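Side-chain contacts in GrgF (Penicillium sp. sh18, PDB 6LZH), which acts as a polyketide transferase of the alpha/beta hydrolase fold in the biosynthesis of the fungal furanone gregatin A, probably fusing two polyketide chains: residues A[52-55]-A[56-59]; A[283-286]-A[287-291]; A[65-68]-A[69-73]. All coordinates share one frame; numbering follows the deposited sequence.

Contact 1: residues A[52-55]-A[56-59]; sequences IAKW and FQEH
An aromatic cluster closes the C-terminal end of helix 49-58, the helix of a beta-alpha-beta unit in the alpha/beta hydrolase fold. Trp-55, Phe-56 and His-59 form it. The His-59 imidazole lies face to face on the six-membered ring of Trp-55, with centroids 3.7 Å apart and planes at 23°. The stack is offset: His-59 CE1 sits 3.2 Å from Trp-55 CE2. CG of Trp-55 is anti to the backbone N (chi1 -171°), which swings the indole along the helix toward the histidine. The benzo edge of the same indole meets the face of the Phe-56 ring in an offset edge-to-face pair, with planes at 84° and Trp-55 CE3 3.7 Å from Phe-56 CD1. Trp-55 NE1 is hydrogen-bonded to Glu-278 OE1 on helix 277-292. With an alanine here, the His-59 ring would probably lose its stacking partner and Glu-278 the indole donor. On the inner side, Ile-52 CG2 packs alongside Phe-56 CE2 at 3.6 Å. Farther round the helix, Lys-54 NZ and Glu-58 OE2 make a long salt bridge of 3.8 Å. The histidine is also fixed in rotation: its ND1 gives a nearly straight bond of 2.7 Å to Trp-55 O, which lies in the imidazole plane.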
# COMPACT_ATOMS: atom_id res chain seq x y z
N ILE A 52 17.51 25.03 3.41
CA ILE A 52 16.14 25.50 3.24
C ILE A 52 15.43 25.56 4.60
O ILE A 52 14.68 26.51 4.88
CB ILE A 52 15.39 24.59 2.24
CG1 ILE A 52 16.03 24.71 0.85
CG2 ILE A 52 13.94 24.97 2.21
CD1 ILE A 52 15.43 23.76 -0.24
N ALA A 53 15.63 24.55 5.44
CA ALA A 53 15.09 24.61 6.80
C ALA A 53 15.59 25.85 7.52
O ALA A 53 14.81 26.57 8.17
CB ALA A 53 15.48 23.35 7.58
N LYS A 54 16.90 26.13 7.41
CA LYS A 54 17.46 27.32 8.05
C LYS A 54 16.77 28.59 7.57
O LYS A 54 16.47 29.49 8.38
CB LYS A 54 18.97 27.38 7.77
CG LYS A 54 19.67 28.53 8.47
CD LYS A 54 19.80 28.26 9.96
CE LYS A 54 20.67 29.29 10.68
NZ LYS A 54 19.88 30.07 11.69
N TRP A 55 16.50 28.69 6.27
CA TRP A 55 15.80 29.85 5.73
C TRP A 55 14.40 29.99 6.32
O TRP A 55 13.99 31.09 6.71
CB TRP A 55 15.74 29.76 4.20
CG TRP A 55 15.24 31.00 3.51
CD1 TRP A 55 16.00 31.99 2.93
CD2 TRP A 55 13.87 31.38 3.31
NE1 TRP A 55 15.18 32.94 2.38
CE2 TRP A 55 13.87 32.60 2.60
CE3 TRP A 55 12.64 30.81 3.65
CZ2 TRP A 55 12.69 33.26 2.23
CZ3 TRP A 55 11.46 31.47 3.29
CH2 TRP A 55 11.50 32.68 2.58
N PHE A 56 13.63 28.89 6.34
CA PHE A 56 12.29 28.93 6.95
C PHE A 56 12.37 29.27 8.43
O PHE A 56 11.55 30.03 8.95
CB PHE A 56 11.56 27.59 6.77
CG PHE A 56 10.98 27.38 5.39
CD1 PHE A 56 10.14 28.33 4.82
CD2 PHE A 56 11.26 26.23 4.66
CE1 PHE A 56 9.61 28.14 3.54
CE2 PHE A 56 10.74 26.03 3.38
CZ PHE A 56 9.91 26.97 2.83
N GLN A 57 13.33 28.67 9.14
CA GLN A 57 13.52 28.98 10.55
C GLN A 57 13.76 30.48 10.75
O GLN A 57 13.19 31.09 11.67
CB GLN A 57 14.70 28.16 11.09
CG GLN A 57 15.04 28.39 12.57
CD GLN A 57 16.36 27.79 12.98
OE1 GLN A 57 17.27 27.61 12.15
NE2 GLN A 57 16.49 27.49 14.27
N GLU A 58 14.58 31.09 9.89
CA GLU A 58 14.86 32.52 9.98
C GLU A 58 13.63 33.36 9.72
O GLU A 58 13.60 34.53 10.13
CB GLU A 58 15.98 32.89 9.00
CG GLU A 58 17.36 32.51 9.47
CD GLU A 58 18.38 32.56 8.36
OE1 GLU A 58 17.98 32.77 7.20
OE2 GLU A 58 19.58 32.41 8.65
N HIS A 59 12.62 32.80 9.05
CA HIS A 59 11.34 33.47 8.83
C HIS A 59 10.25 32.99 9.79
O HIS A 59 9.06 33.11 9.49
CB HIS A 59 10.91 33.28 7.37
CG HIS A 59 11.79 34.02 6.41
ND1 HIS A 59 13.05 33.58 6.06
CD2 HIS A 59 11.61 35.19 5.76
CE1 HIS A 59 13.60 34.44 5.23
NE2 HIS A 59 12.75 35.43 5.03

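Contact 2: residues A[283-286]-A[287-291]; sequences RQLD and FLKRH
An i to i+4 salt bridge between Asp-286 and Arg-290 lies on the outer side of helix 277-292, the C-terminal helix of the alpha/beta hydrolase fold. Asp-286 OD2 takes a hydrogen bond of 2.8 Å from Arg-290 NE, with an N-H...O angle of 163°. The oxygen lies at the edge of the guanidinium, in its plane. The carboxylate is turned differently: NE meets OD2 from above the carboxylate plane, and the two planes are 51° apart. The arginine chain bends at chi3 (-82°), which folds NE back toward the preceding turn. A water completes a ring. It donates to Asp-286 OD2 and accepts from Arg-290 NH2, 2.8 Å to each. OD2 is thus gripped by both NE and the water. Glu-260 makes a salt bridge with Arg-290 NH2, so the guanidinium has a second acidic partner, which is likely to stabilise its positive charge. Elsewhere on the helix, Leu-285 CG touches the aliphatic part of Lys-289 at CD, 4.1 Å away. The side chains of Phe-287 and Leu-288 pack on Ile-135 of strand 133-137. Gln-284 packs there too, and its OE1 accepts a hydrogen bond from Trp-112 NE1. Its backbone O serves the next turn, taking the N-H of Leu-288 at 3.0 Å, while Leu-288 CG rests 3.4 Å from that same Gln-284 O.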
# COMPACT_ATOMS: atom_id res chain seq x y z
N ARG A 283 7.92 32.86 -2.24
CA ARG A 283 6.63 32.45 -2.79
C ARG A 283 5.97 31.38 -1.92
O ARG A 283 4.79 31.49 -1.57
CB ARG A 283 6.82 31.97 -4.23
CG ARG A 283 5.63 31.22 -4.85
CD ARG A 283 4.43 32.14 -5.11
NE ARG A 283 3.38 31.42 -5.81
CZ ARG A 283 3.41 31.16 -7.12
NH1 ARG A 283 4.42 31.60 -7.85
NH2 ARG A 283 2.42 30.48 -7.69
N GLN A 284 6.74 30.36 -1.53
CA GLN A 284 6.23 29.30 -0.67
C GLN A 284 5.89 29.84 0.72
O GLN A 284 4.90 29.44 1.32
CB GLN A 284 7.25 28.16 -0.55
CG GLN A 284 7.44 27.39 -1.85
CD GLN A 284 8.64 26.46 -1.82
OE1 GLN A 284 8.97 25.90 -0.79
NE2 GLN A 284 9.29 26.29 -2.98
N LEU A 285 6.72 30.74 1.23
CA LEU A 285 6.42 31.39 2.50
C LEU A 285 5.11 32.18 2.42
O LEU A 285 4.30 32.16 3.36
CB LEU A 285 7.59 32.30 2.89
CG LEU A 285 7.33 33.17 4.11
CD1 LEU A 285 7.35 32.28 5.34
CD2 LEU A 285 8.40 34.26 4.19
N ASP A 286 4.88 32.87 1.30
CA ASP A 286 3.63 33.61 1.14
C ASP A 286 2.43 32.67 1.11
O ASP A 286 1.39 32.94 1.72
CB ASP A 286 3.69 34.45 -0.15
CG ASP A 286 2.55 35.44 -0.24
OD1 ASP A 286 2.55 36.40 0.55
OD2 ASP A 286 1.64 35.24 -1.08
N PHE A 287 2.57 31.55 0.40
CA PHE A 287 1.54 30.51 0.41
C PHE A 287 1.22 30.07 1.84
O PHE A 287 0.06 30.03 2.24
CB PHE A 287 2.00 29.32 -0.43
CG PHE A 287 1.13 28.11 -0.30
CD1 PHE A 287 -0.05 28.00 -1.00
CD2 PHE A 287 1.51 27.05 0.52
CE1 PHE A 287 -0.86 26.86 -0.89
CE2 PHE A 287 0.70 25.90 0.64
CZ PHE A 287 -0.47 25.82 -0.06
N LEU A 288 2.26 29.75 2.61
CA LEU A 288 2.06 29.34 4.00
C LEU A 288 1.43 30.45 4.83
O LEU A 288 0.57 30.17 5.68
CB LEU A 288 3.39 28.89 4.60
CG LEU A 288 4.03 27.62 4.00
CD1 LEU A 288 5.39 27.31 4.63
CD2 LEU A 288 3.12 26.38 4.11
N LYS A 289 1.87 31.70 4.64
CA LYS A 289 1.32 32.80 5.43
C LYS A 289 -0.16 33.00 5.13
O LYS A 289 -0.96 33.19 6.05
CB LYS A 289 2.10 34.10 5.17
CG LYS A 289 3.47 34.14 5.82
CD LYS A 289 4.23 35.43 5.47
CE LYS A 289 4.56 36.20 6.73
NZ LYS A 289 5.62 37.25 6.55
N ARG A 290 -0.53 32.93 3.85
CA ARG A 290 -1.92 33.14 3.47
C ARG A 290 -2.83 32.04 4.01
O ARG A 290 -3.94 32.32 4.47
CB ARG A 290 -2.02 33.25 1.94
CG ARG A 290 -1.39 34.52 1.37
CD ARG A 290 -1.69 34.68 -0.12
NE ARG A 290 -0.79 33.88 -0.96
CZ ARG A 290 -1.11 32.71 -1.50
NH1 ARG A 290 -2.31 32.18 -1.33
NH2 ARG A 290 -0.22 32.07 -2.25
N HIS A 291 -2.38 30.78 3.98
CA HIS A 291 -3.28 29.68 4.31
C HIS A 291 -3.23 29.25 5.77
O HIS A 291 -4.22 28.73 6.29
CB HIS A 291 -2.97 28.47 3.41
CG HIS A 291 -3.46 28.64 2.01
ND1 HIS A 291 -4.79 28.55 1.67
CD2 HIS A 291 -2.79 28.90 0.86
CE1 HIS A 291 -4.93 28.76 0.37
NE2 HIS A 291 -3.73 28.98 -0.15
O HOH W 1 1.92 33.60 -3.28

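Contact 3: residues A[65-68]-A[69-73]; sequences LYDP and RGIGA
The Asp-67 carboxylate is met from above its plane by the backbone N-H of Ala-73, 47° out of that plane. The bond from Ala-73 N to Asp-67 OD2 is 2.9 Å long and almost straight, at 177°. Beside it, Gly-72 CA comes to 3.6 Å from Asp-67 OD2, and Ala-73 CB to 3.7 Å from the same oxygen. CG of Asp-67 stands anti to its own carbonyl carbon (chi1 -74°), and this carries the carboxylate across to the returning chain. Asp-67 CB meets Ile-71 O at 3.3 Å. Lys-45 forms a salt bridge with OD2, so this oxygen holds both an ammonium and a backbone N-H. The pair would probably stabilise the negative charge. Gly-72 has a positive phi, and a CB there would probably clash with OD2. The Pro-68 ring packs more loosely against the other limb, its CD 4.2 Å from Ile-71 CB. Ile-71 N gives a weak bond of 3.2 Å to Pro-68 O. Gly-70, also with a positive phi, holds the third position of this turn. Arg-69 directs its guanidinium elsewhere, with a salt bridge to Asp-81 and a hydrogen bond from NE to Gln-86. The arrangement is a type II beta turn from Pro-68 to Ile-71 in the loop after strand 62-66, with the aspartate just before it tying the loop back on itself in this alpha/beta hydrolase fold.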
# COMPACT_ATOMS: atom_id res chain seq x y z
N LEU A 65 13.33 18.07 10.20
CA LEU A 65 13.93 17.41 9.05
C LEU A 65 14.45 16.07 9.52
O LEU A 65 15.33 16.02 10.38
CB LEU A 65 15.06 18.29 8.49
CG LEU A 65 15.91 17.82 7.33
CD1 LEU A 65 15.01 17.36 6.22
CD2 LEU A 65 16.86 18.96 6.87
N TYR A 66 13.91 14.97 8.98
CA TYR A 66 14.28 13.68 9.54
C TYR A 66 14.59 12.65 8.46
O TYR A 66 14.20 12.79 7.30
CB TYR A 66 13.20 13.16 10.49
CG TYR A 66 11.87 12.74 9.92
CD1 TYR A 66 11.71 11.49 9.31
CD2 TYR A 66 10.75 13.53 10.08
CE1 TYR A 66 10.50 11.08 8.83
CE2 TYR A 66 9.50 13.13 9.62
CZ TYR A 66 9.38 11.89 8.99
OH TYR A 66 8.16 11.47 8.53
N ASP A 67 15.34 11.62 8.87
CA ASP A 67 15.68 10.53 7.96
C ASP A 67 14.52 9.55 7.93
O ASP A 67 14.07 9.11 9.00
CB ASP A 67 16.98 9.82 8.40
CG ASP A 67 18.23 10.64 8.13
OD1 ASP A 67 18.30 11.28 7.06
OD2 ASP A 67 19.16 10.64 8.96
N PRO A 68 13.97 9.24 6.76
CA PRO A 68 12.90 8.24 6.70
C PRO A 68 13.41 6.88 7.16
O PRO A 68 14.60 6.65 7.33
CB PRO A 68 12.51 8.22 5.21
CG PRO A 68 13.00 9.54 4.67
CD PRO A 68 14.24 9.85 5.45
N ARG A 69 12.46 5.97 7.37
CA ARG A 69 12.78 4.61 7.74
C ARG A 69 13.87 4.03 6.85
O ARG A 69 13.81 4.14 5.62
CB ARG A 69 11.52 3.74 7.62
CG ARG A 69 11.67 2.41 8.29
CD ARG A 69 12.18 1.33 7.36
NE ARG A 69 11.18 0.88 6.41
CZ ARG A 69 11.41 -0.04 5.49
NH1 ARG A 69 10.45 -0.42 4.65
NH2 ARG A 69 12.63 -0.58 5.40
N GLY A 70 14.85 3.39 7.47
CA GLY A 70 15.86 2.64 6.73
C GLY A 70 16.90 3.51 6.05
O GLY A 70 17.62 3.03 5.19
N ILE A 71 16.98 4.78 6.42
CA ILE A 71 17.84 5.75 5.76
C ILE A 71 18.63 6.50 6.83
O ILE A 71 18.10 6.75 7.91
CB ILE A 71 17.00 6.73 4.90
CG1 ILE A 71 16.28 5.99 3.77
CG2 ILE A 71 17.84 7.87 4.38
CD1 ILE A 71 17.14 5.71 2.56
N GLY A 72 19.89 6.84 6.53
CA GLY A 72 20.61 7.78 7.37
C GLY A 72 20.74 7.28 8.79
O GLY A 72 21.15 6.14 9.03
N ALA A 73 20.35 8.11 9.75
CA ALA A 73 20.44 7.80 11.17
C ALA A 73 19.21 7.06 11.73
O ALA A 73 19.22 6.69 12.91
CB ALA A 73 20.65 9.08 11.98

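Along the chain the order is contact 1, contact 3, contact 2. Contact 1 ends helix 49-58, and contact 3 starts on the next strand, 62-66, so contact 3 begins on the last strand of the beta-alpha-beta unit that holds contact 1. Their centres are about 20 Å apart, and their nearest atoms about 5 Å. Contact 2 belongs to helix 277-292, far later in the sequence, yet its centre is about 13 Å from that of contact 1. These two touch: Leu-285 CD2 packs 3.7 Å from His-59 CD2. An early helix and the last one are thus joined beside the central sheet. Contacts 2 and 3 do not touch, with centres about 27 Å apart. Contact 3 shapes a loop leading out of the sheet, while the other two pack helices.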